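Local structure of peroxinectin A (Dictyostelium discoideum, 6ERC) at residues A[292-304]-A[450-464]. The protein uses hydrogen peroxide at a haem to oxidise phenolic donors and (pseudo)halides such as iodide and thiocyanate, as a secreted peroxidase of the social amoeba. Residues are numbered along the deposited sequence; the frame is centred on the assembly and turned at random.
With HEM (protoporphyrin IX containing Fe), chain F.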
ATOM      1  N   VAL A 292     -10.980  -3.584  -6.303  1.00 51.80           N
ATOM      2  CA  VAL A 292     -10.634  -2.380  -5.557  1.00 53.23           C
ATOM      3  C   VAL A 292     -11.330  -1.173  -6.175  1.00 53.53           C
ATOM      4  O   VAL A 292     -11.490  -1.079  -7.399  1.00 53.26           O
ATOM      5  CB  VAL A 292      -9.108  -2.186  -5.528  1.00 54.05           C
ATOM      6  CG1 VAL A 292      -8.741  -0.859  -4.856  1.00 52.50           C
ATOM      7  CG2 VAL A 292      -8.436  -3.350  -4.815  1.00 52.39           C
ATOM      8  N   SER A 293     -11.744  -0.238  -5.327  1.00 51.92           N
ATOM      9  CA  SER A 293     -12.354   0.997  -5.792  1.00 52.64           C
ATOM     10  C   SER A 293     -11.280   2.032  -6.091  1.00 52.39           C
ATOM     11  O   SER A 293     -10.231   2.081  -5.442  1.00 50.71           O
ATOM     12  CB  SER A 293     -13.327   1.555  -4.754  1.00 51.79           C
ATOM     13  OG  SER A 293     -12.627   2.043  -3.624  1.00 50.40           O
ATOM     14  N   ASN A 294     -11.560   2.873  -7.086  1.00 53.46           N
ATOM     15  CA  ASN A 294     -10.599   3.892  -7.486  1.00 53.80           C
ATOM     16  C   ASN A 294     -10.320   4.868  -6.353  1.00 52.31           C
ATOM     17  O   ASN A 294      -9.186   5.336  -6.201  1.00 52.33           O
ATOM     18  CB  ASN A 294     -11.115   4.637  -8.716  1.00 54.14           C
ATOM     19  CG  ASN A 294     -10.000   5.178  -9.576  1.00 54.14           C
ATOM     20  OD1 ASN A 294      -9.110   5.878  -9.092  1.00 54.48           O
ATOM     21  ND2 ASN A 294     -10.031   4.842 -10.861  1.00 55.06           N
ATOM     22  N   GLU A 295     -11.331   5.174  -5.542  1.00 50.52           N
ATOM     23  CA  GLU A 295     -11.142   6.119  -4.448  1.00 51.51           C
ATOM     24  C   GLU A 295     -10.340   5.503  -3.311  1.00 51.14           C
ATOM     25  O   GLU A 295      -9.615   6.218  -2.611  1.00 50.85           O
ATOM     26  CB  GLU A 295     -12.494   6.609  -3.931  1.00 53.40           C
ATOM     27  CG  GLU A 295     -13.353   7.321  -4.971  1.00 52.62           C
ATOM     28  CD  GLU A 295     -14.073   6.357  -5.901  1.00 53.34           C
ATOM     29  OE1 GLU A 295     -13.761   5.148  -5.868  1.00 51.16           O
ATOM     30  OE2 GLU A 295     -14.954   6.811  -6.663  1.00 54.92           O
ATOM     31  N   PHE A 296     -10.458   4.188  -3.112  1.00 53.25           N
ATOM     32  CA  PHE A 296      -9.733   3.523  -2.032  1.00 51.42           C
ATOM     33  C   PHE A 296      -8.229   3.642  -2.234  1.00 50.62           C
ATOM     34  O   PHE A 296      -7.511   4.168  -1.377  1.00 49.70           O
ATOM     35  CB  PHE A 296     -10.154   2.052  -1.955  1.00 51.28           C
ATOM     36  CG  PHE A 296      -9.352   1.235  -0.972  1.00 49.81           C
ATOM     37  CD1 PHE A 296      -9.687   1.213   0.373  1.00 50.78           C
ATOM     38  CD2 PHE A 296      -8.273   0.475  -1.398  1.00 50.76           C
ATOM     39  CE1 PHE A 296      -8.953   0.458   1.277  1.00 50.02           C
ATOM     40  CE2 PHE A 296      -7.536  -0.284  -0.496  1.00 50.66           C
ATOM     41  CZ  PHE A 296      -7.878  -0.291   0.840  1.00 49.22           C
ATOM     42  N   THR A 297      -7.732   3.161  -3.373  1.00 50.80           N
ATOM     43  CA  THR A 297      -6.294   3.145  -3.596  1.00 52.61           C
ATOM     44  C   THR A 297      -5.752   4.526  -3.946  1.00 53.42           C
ATOM     45  O   THR A 297      -4.628   4.861  -3.556  1.00 53.04           O
ATOM     46  CB  THR A 297      -5.948   2.141  -4.700  1.00 53.21           C
ATOM     47  OG1 THR A 297      -4.527   1.992  -4.786  1.00 54.45           O
ATOM     48  CG2 THR A 297      -6.485   2.583  -6.052  1.00 53.18           C
ATOM     49  N   THR A 298      -6.528   5.340  -4.661  1.00 53.92           N
ATOM     50  CA  THR A 298      -6.034   6.643  -5.094  1.00 54.75           C
ATOM     51  C   THR A 298      -6.093   7.676  -3.974  1.00 53.04           C
ATOM     52  O   THR A 298      -5.198   8.519  -3.862  1.00 51.77           O
ATOM     53  CB  THR A 298      -6.838   7.135  -6.298  1.00 55.99           C
ATOM     54  OG1 THR A 298      -6.902   6.104  -7.292  1.00 55.71           O
ATOM     55  CG2 THR A 298      -6.193   8.375  -6.899  1.00 56.16           C
ATOM     56  N   THR A 299      -7.131   7.627  -3.134  1.00 51.86           N
ATOM     57  CA  THR A 299      -7.397   8.701  -2.178  1.00 52.52           C
ATOM     58  C   THR A 299      -7.327   8.216  -0.736  1.00 51.26           C
ATOM     59  O   THR A 299      -6.421   8.623  -0.005  1.00 51.31           O
ATOM     60  CB  THR A 299      -8.760   9.326  -2.482  1.00 54.16           C
ATOM     61  OG1 THR A 299      -8.880   9.562  -3.891  1.00 54.12           O
ATOM     62  CG2 THR A 299      -8.924  10.643  -1.732  1.00 53.51           C
ATOM     63  N   ALA A 300      -8.255   7.367  -0.297  1.00 51.78           N
ATOM     64  CA  ALA A 300      -8.403   7.088   1.128  1.00 51.47           C
ATOM     65  C   ALA A 300      -7.161   6.416   1.703  1.00 51.26           C
ATOM     66  O   ALA A 300      -6.569   6.902   2.673  1.00 51.48           O
ATOM     67  CB  ALA A 300      -9.641   6.221   1.359  1.00 52.54           C
ATOM     68  N   PHE A 301      -6.752   5.290   1.124  1.00 50.18           N
ATOM     69  CA  PHE A 301      -5.709   4.478   1.737  1.00 51.02           C
ATOM     70  C   PHE A 301      -4.306   5.032   1.527  1.00 50.41           C
ATOM     71  O   PHE A 301      -3.343   4.421   2.004  1.00 49.37           O
ATOM     72  CB  PHE A 301      -5.775   3.045   1.206  1.00 50.69           C
ATOM     73  CG  PHE A 301      -5.213   2.032   2.153  1.00 49.01           C
ATOM     74  CD1 PHE A 301      -5.940   1.626   3.256  1.00 48.98           C
ATOM     75  CD2 PHE A 301      -3.957   1.488   1.948  1.00 49.67           C
ATOM     76  CE1 PHE A 301      -5.427   0.694   4.137  1.00 50.38           C
ATOM     77  CE2 PHE A 301      -3.439   0.555   2.826  1.00 49.69           C
ATOM     78  CZ  PHE A 301      -4.176   0.158   3.920  1.00 47.82           C
ATOM     79  N   ARG A 302      -4.156   6.158   0.835  1.00 53.59           N
ATOM     80  CA  ARG A 302      -2.849   6.797   0.729  1.00 53.97           C
ATOM     81  C   ARG A 302      -2.505   7.630   1.956  1.00 53.07           C
ATOM     82  O   ARG A 302      -1.466   8.299   1.961  1.00 53.20           O
ATOM     83  CB  ARG A 302      -2.783   7.668  -0.528  1.00 53.39           C
ATOM     84  CG  ARG A 302      -2.914   6.874  -1.817  1.00 53.80           C
ATOM     85  CD  ARG A 302      -2.055   7.440  -2.933  1.00 55.28           C
ATOM     86  NE  ARG A 302      -2.211   6.671  -4.163  1.00 56.17           N
ATOM     87  CZ  ARG A 302      -1.502   6.868  -5.270  1.00 57.90           C
ATOM     88  NH1 ARG A 302      -0.575   7.816  -5.311  1.00 59.35           N
ATOM     89  NH2 ARG A 302      -1.722   6.114  -6.338  1.00 57.80           N
ATOM     90  N   PHE A 303      -3.343   7.597   2.995  1.00 51.98           N
ATOM     91  CA  PHE A 303      -3.044   8.308   4.231  1.00 52.50           C
ATOM     92  C   PHE A 303      -1.708   7.895   4.830  1.00 52.68           C
ATOM     93  O   PHE A 303      -1.127   8.659   5.609  1.00 54.50           O
ATOM     94  CB  PHE A 303      -4.157   8.060   5.251  1.00 53.17           C
ATOM     95  CG  PHE A 303      -4.181   6.655   5.802  1.00 52.21           C
ATOM     96  CD1 PHE A 303      -3.429   6.320   6.918  1.00 51.91           C
ATOM     97  CD2 PHE A 303      -4.957   5.674   5.209  1.00 51.39           C
ATOM     98  CE1 PHE A 303      -3.446   5.036   7.426  1.00 52.04           C
ATOM     99  CE2 PHE A 303      -4.979   4.384   5.717  1.00 51.95           C
ATOM    100  CZ  PHE A 303      -4.223   4.068   6.826  1.00 50.83           C
ATOM    101  N   GLY A 304      -1.210   6.705   4.495  1.00 52.08           N
ATOM    102  CA  GLY A 304       0.000   6.212   5.128  1.00 51.74           C
ATOM    103  C   GLY A 304       1.211   7.086   4.883  1.00 51.70           C
ATOM    104  O   GLY A 304       2.146   7.097   5.685  1.00 52.16           O
ATOM    105  N   VAL A 450      -8.223   7.791  11.217  1.00 57.41           N
ATOM    106  CA  VAL A 450      -8.577   8.465   9.976  1.00 56.57           C
ATOM    107  C   VAL A 450      -9.876   9.230  10.181  1.00 57.54           C
ATOM    108  O   VAL A 450     -10.652   8.955  11.099  1.00 57.77           O
ATOM    109  CB  VAL A 450      -8.734   7.487   8.790  1.00 55.07           C
ATOM    110  CG1 VAL A 450      -7.392   6.862   8.432  1.00 56.06           C
ATOM    111  CG2 VAL A 450      -9.769   6.413   9.116  1.00 55.75           C
ATOM    112  N   GLY A 451     -10.107  10.195   9.302  1.00 56.55           N
ATOM    113  CA  GLY A 451     -11.318  10.981   9.360  1.00 56.66           C
ATOM    114  C   GLY A 451     -12.529  10.205   8.880  1.00 56.05           C
ATOM    115  O   GLY A 451     -12.445   9.072   8.406  1.00 54.96           O
ATOM    116  N   GLN A 452     -13.689  10.851   9.007  1.00 55.45           N
ATOM    117  CA  GLN A 452     -14.944  10.218   8.620  1.00 54.40           C
ATOM    118  C   GLN A 452     -14.915   9.780   7.161  1.00 54.40           C
ATOM    119  O   GLN A 452     -15.313   8.659   6.829  1.00 54.89           O
ATOM    120  CB  GLN A 452     -16.103  11.181   8.867  1.00 56.84           C
ATOM    121  CG  GLN A 452     -17.474  10.590   8.602  1.00 57.02           C
ATOM    122  CD  GLN A 452     -18.560  11.644   8.587  1.00 58.05           C
ATOM    123  OE1 GLN A 452     -18.389  12.720   8.011  1.00 57.00           O
ATOM    124  NE2 GLN A 452     -19.684  11.342   9.224  1.00 58.42           N
ATOM    125  N   THR A 453     -14.449  10.657   6.271  1.00 55.18           N
ATOM    126  CA  THR A 453     -14.481  10.348   4.845  1.00 55.70           C
ATOM    127  C   THR A 453     -13.605   9.141   4.529  1.00 54.17           C
ATOM    128  O   THR A 453     -14.073   8.146   3.964  1.00 53.54           O
ATOM    129  CB  THR A 453     -14.040  11.568   4.038  1.00 53.66           C
ATOM    130  OG1 THR A 453     -14.876  12.681   4.370  1.00 56.10           O
ATOM    131  CG2 THR A 453     -14.147  11.291   2.546  1.00 53.70           C
ATOM    132  N   PHE A 454     -12.320   9.216   4.879  1.00 52.30           N
ATOM    133  CA  PHE A 454     -11.425   8.091   4.635  1.00 53.28           C
ATOM    134  C   PHE A 454     -11.910   6.837   5.355  1.00 52.67           C
ATOM    135  O   PHE A 454     -11.801   5.725   4.827  1.00 51.64           O
ATOM    136  CB  PHE A 454     -10.002   8.452   5.072  1.00 53.54           C
ATOM    137  CG  PHE A 454      -9.277   9.375   4.121  1.00 52.50           C
ATOM    138  CD1 PHE A 454      -9.915   9.919   3.017  1.00 52.77           C
ATOM    139  CD2 PHE A 454      -7.943   9.684   4.332  1.00 52.42           C
ATOM    140  CE1 PHE A 454      -9.236  10.755   2.150  1.00 52.99           C
ATOM    141  CE2 PHE A 454      -7.262  10.520   3.468  1.00 53.00           C
ATOM    142  CZ  PHE A 454      -7.910  11.055   2.376  1.00 53.34           C
ATOM    143  N   TYR A 455     -12.454   6.997   6.562  1.00 53.15           N
ATOM    144  CA  TYR A 455     -13.011   5.863   7.292  1.00 52.89           C
ATOM    145  C   TYR A 455     -14.045   5.125   6.450  1.00 53.61           C
ATOM    146  O   TYR A 455     -14.019   3.894   6.343  1.00 51.81           O
ATOM    147  CB  TYR A 455     -13.634   6.358   8.598  1.00 54.51           C
ATOM    148  CG  TYR A 455     -14.215   5.286   9.487  1.00 53.85           C
ATOM    149  CD1 TYR A 455     -15.465   4.741   9.228  1.00 53.61           C
ATOM    150  CD2 TYR A 455     -13.526   4.841  10.604  1.00 55.02           C
ATOM    151  CE1 TYR A 455     -16.002   3.771  10.048  1.00 54.80           C
ATOM    152  CE2 TYR A 455     -14.055   3.871  11.429  1.00 55.18           C
ATOM    153  CZ  TYR A 455     -15.294   3.340  11.148  1.00 55.78           C
ATOM    154  OH  TYR A 455     -15.826   2.373  11.971  1.00 56.35           O
ATOM    155  N   LEU A 456     -14.968   5.872   5.839  1.00 54.34           N
ATOM    156  CA  LEU A 456     -16.049   5.247   5.086  1.00 53.93           C
ATOM    157  C   LEU A 456     -15.520   4.514   3.858  1.00 53.67           C
ATOM    158  O   LEU A 456     -15.978   3.410   3.545  1.00 54.38           O
ATOM    159  CB  LEU A 456     -17.078   6.304   4.684  1.00 54.36           C
ATOM    160  CG  LEU A 456     -18.453   5.802   4.236  1.00 54.53           C
ATOM    161  CD1 LEU A 456     -19.509   6.856   4.525  1.00 55.60           C
ATOM    162  CD2 LEU A 456     -18.465   5.437   2.758  1.00 53.90           C
ATOM    163  N   ILE A 457     -14.554   5.107   3.153  1.00 51.48           N
ATOM    164  CA  ILE A 457     -14.025   4.474   1.948  1.00 50.39           C
ATOM    165  C   ILE A 457     -13.260   3.205   2.305  1.00 51.32           C
ATOM    166  O   ILE A 457     -13.372   2.181   1.617  1.00 49.16           O
ATOM    167  CB  ILE A 457     -13.145   5.470   1.170  1.00 50.94           C
ATOM    168  CG1 ILE A 457     -13.966   6.695   0.753  1.00 53.49           C
ATOM    169  CG2 ILE A 457     -12.539   4.807  -0.065  1.00 50.08           C
ATOM    170  CD1 ILE A 457     -13.132   7.884   0.337  1.00 51.66           C
ATOM    171  N   ILE A 458     -12.473   3.246   3.380  1.00 50.94           N
ATOM    172  CA  ILE A 458     -11.700   2.075   3.778  1.00 50.70           C
ATOM    173  C   ILE A 458     -12.627   0.976   4.284  1.00 51.59           C
ATOM    174  O   ILE A 458     -12.493  -0.195   3.912  1.00 49.68           O
ATOM    175  CB  ILE A 458     -10.649   2.461   4.834  1.00 50.07           C
ATOM    176  CG1 ILE A 458      -9.622   3.417   4.224  1.00 50.12           C
ATOM    177  CG2 ILE A 458      -9.950   1.219   5.372  1.00 50.92           C
ATOM    178  CD1 ILE A 458      -8.733   4.098   5.245  1.00 50.71           C
ATOM    179  N   TYR A 459     -13.579   1.337   5.147  1.00 51.70           N
ATOM    180  CA  TYR A 459     -14.537   0.353   5.637  1.00 51.59           C
ATOM    181  C   TYR A 459     -15.250  -0.331   4.481  1.00 51.06           C
ATOM    182  O   TYR A 459     -15.442  -1.553   4.492  1.00 52.76           O
ATOM    183  CB  TYR A 459     -15.550   1.027   6.564  1.00 52.78           C
ATOM    184  CG  TYR A 459     -16.567   0.078   7.161  1.00 52.07           C
ATOM    185  CD1 TYR A 459     -17.679  -0.331   6.435  1.00 51.91           C
ATOM    186  CD2 TYR A 459     -16.419  -0.401   8.455  1.00 52.78           C
ATOM    187  CE1 TYR A 459     -18.608  -1.195   6.976  1.00 53.15           C
ATOM    188  CE2 TYR A 459     -17.347  -1.265   9.006  1.00 53.20           C
ATOM    189  CZ  TYR A 459     -18.439  -1.659   8.263  1.00 53.51           C
ATOM    190  OH  TYR A 459     -19.365  -2.522   8.807  1.00 54.43           O
ATOM    191  N   GLU A 460     -15.639   0.441   3.466  1.00 50.45           N
ATOM    192  CA  GLU A 460     -16.426  -0.110   2.370  1.00 51.28           C
ATOM    193  C   GLU A 460     -15.602  -1.075   1.527  1.00 51.04           C
ATOM    194  O   GLU A 460     -16.127  -2.082   1.035  1.00 51.13           O
ATOM    195  CB  GLU A 460     -16.982   1.029   1.514  1.00 50.51           C
ATOM    196  CG  GLU A 460     -18.092   0.614   0.557  1.00 51.73           C
ATOM    197  CD  GLU A 460     -17.574   0.025  -0.743  1.00 50.84           C
ATOM    198  OE1 GLU A 460     -16.398   0.269  -1.087  1.00 50.06           O
ATOM    199  OE2 GLU A 460     -18.346  -0.684  -1.422  1.00 50.93           O
ATOM    200  N   GLN A 461     -14.309  -0.792   1.352  1.00 49.67           N
ATOM    201  CA  GLN A 461     -13.467  -1.655   0.532  1.00 49.89           C
ATOM    202  C   GLN A 461     -13.247  -3.006   1.202  1.00 49.57           C
ATOM    203  O   GLN A 461     -13.527  -4.059   0.616  1.00 48.68           O
ATOM    204  CB  GLN A 461     -12.126  -0.971   0.257  1.00 49.71           C
ATOM    205  CG  GLN A 461     -11.175  -1.805  -0.585  1.00 48.90           C
ATOM    206  CD  GLN A 461     -11.757  -2.153  -1.937  1.00 50.12           C
ATOM    207  OE1 GLN A 461     -11.903  -1.291  -2.803  1.00 52.02           O
ATOM    208  NE2 GLN A 461     -12.102  -3.418  -2.123  1.00 50.73           N
ATOM    209  N   PHE A 462     -12.739  -2.999   2.434  1.00 48.50           N
ATOM    210  CA  PHE A 462     -12.354  -4.249   3.076  1.00 50.86           C
ATOM    211  C   PHE A 462     -13.553  -5.130   3.404  1.00 50.90           C
ATOM    212  O   PHE A 462     -13.387  -6.340   3.584  1.00 47.80           O
ATOM    213  CB  PHE A 462     -11.537  -3.961   4.332  1.00 48.85           C
ATOM    214  CG  PHE A 462     -10.124  -3.542   4.041  1.00 48.76           C
ATOM    215  CD1 PHE A 462      -9.235  -4.426   3.453  1.00 49.05           C
ATOM    216  CD2 PHE A 462      -9.685  -2.267   4.347  1.00 49.03           C
ATOM    217  CE1 PHE A 462      -7.937  -4.046   3.178  1.00 49.06           C
ATOM    218  CE2 PHE A 462      -8.387  -1.884   4.077  1.00 48.93           C
ATOM    219  CZ  PHE A 462      -7.513  -2.775   3.493  1.00 48.37           C
ATOM    220  N   PHE A 463     -14.757  -4.563   3.474  1.00 51.15           N
ATOM    221  CA  PHE A 463     -15.940  -5.409   3.554  1.00 50.04           C
ATOM    222  C   PHE A 463     -16.078  -6.259   2.300  1.00 51.17           C
ATOM    223  O   PHE A 463     -16.442  -7.439   2.373  1.00 52.65           O
ATOM    224  CB  PHE A 463     -17.189  -4.558   3.757  1.00 50.40           C
ATOM    225  CG  PHE A 463     -18.447  -5.362   3.893  1.00 50.21           C
ATOM    226  CD1 PHE A 463     -19.184  -5.715   2.777  1.00 50.88           C
ATOM    227  CD2 PHE A 463     -18.888  -5.770   5.139  1.00 51.84           C
ATOM    228  CE1 PHE A 463     -20.341  -6.455   2.901  1.00 51.15           C
ATOM    229  CE2 PHE A 463     -20.043  -6.511   5.270  1.00 53.29           C
ATOM    230  CZ  PHE A 463     -20.771  -6.854   4.148  1.00 52.90           C
ATOM    231  N   ARG A 464     -15.778  -5.679   1.136  1.00 51.26           N
ATOM    232  CA  ARG A 464     -15.969  -6.394  -0.118  1.00 52.22           C
ATOM    233  C   ARG A 464     -14.853  -7.401  -0.374  1.00 51.24           C
ATOM    234  O   ARG A 464     -15.127  -8.527  -0.804  1.00 53.10           O
ATOM    235  CB  ARG A 464     -16.080  -5.401  -1.275  1.00 50.80           C
ATOM    236  CG  ARG A 464     -17.408  -4.656  -1.296  1.00 52.55           C
ATOM    237  CD  ARG A 464     -17.559  -3.764  -2.517  1.00 50.46           C
ATOM    238  NE  ARG A 464     -16.621  -2.645  -2.506  1.00 49.55           N
ATOM    239  CZ  ARG A 464     -15.476  -2.599  -3.181  1.00 50.41           C
ATOM    240  NH1 ARG A 464     -14.704  -1.523  -3.094  1.00 50.88           N
ATOM    241  NH2 ARG A 464     -15.098  -3.612  -3.946  1.00 50.87           N
TER
HETATM  242  CHA HEM F 604       1.408   4.416  -3.743  1.00 54.12           C
HETATM  243  CHB HEM F 604       5.801   5.145  -1.862  1.00 50.11           C
HETATM  244  CHC HEM F 604       4.087   3.985   2.541  1.00 47.77           C
HETATM  245  CHD HEM F 604      -0.358   3.496   0.679  1.00 52.38           C
HETATM  246  C1A HEM F 604       2.725   4.772  -3.600  1.00 52.15           C
HETATM  247  C2A HEM F 604       3.562   5.337  -4.630  1.00 50.82           C
HETATM  248  C3A HEM F 604       4.779   5.544  -4.118  1.00 49.41           C
HETATM  249  C4A HEM F 604       4.749   5.109  -2.740  1.00 49.80           C
HETATM  250  CMA HEM F 604       6.009   6.130  -4.846  1.00 45.54           C
HETATM  251  CAA HEM F 604       3.089   5.647  -6.059  1.00 51.66           C
HETATM  252  CBA HEM F 604       3.089   7.162  -6.204  1.00 52.61           C
HETATM  253  CGA HEM F 604       2.141   7.573  -7.299  1.00 54.79           C
HETATM  254  O1A HEM F 604       0.913   7.331  -7.163  1.00 54.82           O
HETATM  255  O2A HEM F 604       2.610   8.157  -8.308  1.00 54.01           O
HETATM  256  C1B HEM F 604       5.714   4.874  -0.518  1.00 49.24           C
HETATM  257  C2B HEM F 604       6.820   4.911   0.406  1.00 47.71           C
HETATM  258  C3B HEM F 604       6.356   4.586   1.624  1.00 48.25           C
HETATM  259  C4B HEM F 604       4.933   4.337   1.506  1.00 49.49           C
HETATM  260  CMB HEM F 604       8.256   5.265  -0.033  1.00 43.14           C
HETATM  261  CAB HEM F 604       7.109   4.481   2.971  1.00 47.63           C
HETATM  262  CBB HEM F 604       8.402   4.789   3.113  1.00 48.58           C
HETATM  263  C1C HEM F 604       2.732   3.759   2.432  1.00 47.66           C
HETATM  264  C2C HEM F 604       1.827   3.405   3.513  1.00 48.10           C
HETATM  265  C3C HEM F 604       0.590   3.268   2.989  1.00 49.54           C
HETATM  266  C4C HEM F 604       0.692   3.532   1.571  1.00 51.55           C
HETATM  267  CMC HEM F 604       2.318   3.253   4.968  1.00 45.50           C
HETATM  268  CAC HEM F 604      -0.784   2.908   3.615  1.00 47.87           C
HETATM  269  CBC HEM F 604      -1.009   2.629   4.901  1.00 47.73           C
HETATM  270  C1D HEM F 604      -0.257   3.658  -0.681  1.00 52.10           C
HETATM  271  C2D HEM F 604      -1.323   3.467  -1.638  1.00 51.41           C
HETATM  272  C3D HEM F 604      -0.830   3.733  -2.851  1.00 54.18           C
HETATM  273  C4D HEM F 604       0.562   4.081  -2.712  1.00 54.05           C
HETATM  274  CMD HEM F 604      -2.766   3.060  -1.279  1.00 49.08           C
HETATM  275  CAD HEM F 604      -1.560   3.654  -4.203  1.00 53.66           C
HETATM  276  CBD HEM F 604      -1.574   2.173  -4.570  1.00 54.33           C
HETATM  277  CGD HEM F 604      -1.470   1.980  -6.064  1.00 53.26           C
HETATM  278  O1D HEM F 604      -0.325   1.971  -6.585  1.00 51.67           O
HETATM  279  O2D HEM F 604      -2.517   1.825  -6.742  1.00 51.47           O
HETATM  280  NA  HEM F 604       3.483   4.645  -2.457  1.00 54.14           N
HETATM  281  NB  HEM F 604       4.577   4.521   0.183  1.00 54.65           N
HETATM  282  NC  HEM F 604       2.003   3.825   1.264  1.00 52.80           N
HETATM  283  ND  HEM F 604       0.878   4.031  -1.372  1.00 55.15           N
HETATM  284 FE   HEM F 604       2.714   4.218  -0.612  1.00 61.91          FE
HETATM  285  O   HOH W   1     -14.065   1.428  -0.941  1.00 44.20           O
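F296 and Q461 form the centre of the contact: CG of Q461 lies over the middle of the F296 ring, 3.5 Å from its centroid. A chi1 of 173°, which sets CG opposite the backbone N, sends the F296 ring among I457, I458, Q461 and F462 as a knob into a hole. Its edge points at the face of F462, centroids 5.3 Å apart, and F462 points its edge at the face of F301, closing an aromatic cluster. CB of A300 packs 3.5 Å from CG2 of I457, while CA of A300 sits over the F454 ring. V450 CG1 covers one face of F303, whose opposite face meets the haem carbon CBC.

The Q461 chain bends at chi2 (59°), carrying OE1 to the backbone N of S293 at 2.7 Å. R464, which grips the E460 carboxylate side-on through NE and NH1 in a salt bridge, adds a weak bond from NH1 to this oxygen and, through NH2, bonds the carbonyls of N289 and Q291. S293 OG caps the helix at F296 N and donates to a water that bridges to I457 O and E460 OE1.

Segment 292-304 also serves the haem: T297 OG1 donates to O2D of one propionate, and R302, just beyond helix 294-300, reaches O1A of the other, its NE held 3.1 Å from T297 O. A leucine at R302 would probably leave the O1A propionate without this positive partner and the T297 carbonyl without this donor. Apolar packing and the S293-Q461 bond thus probably help fix the propionate-binding segment of this animal haem peroxidase.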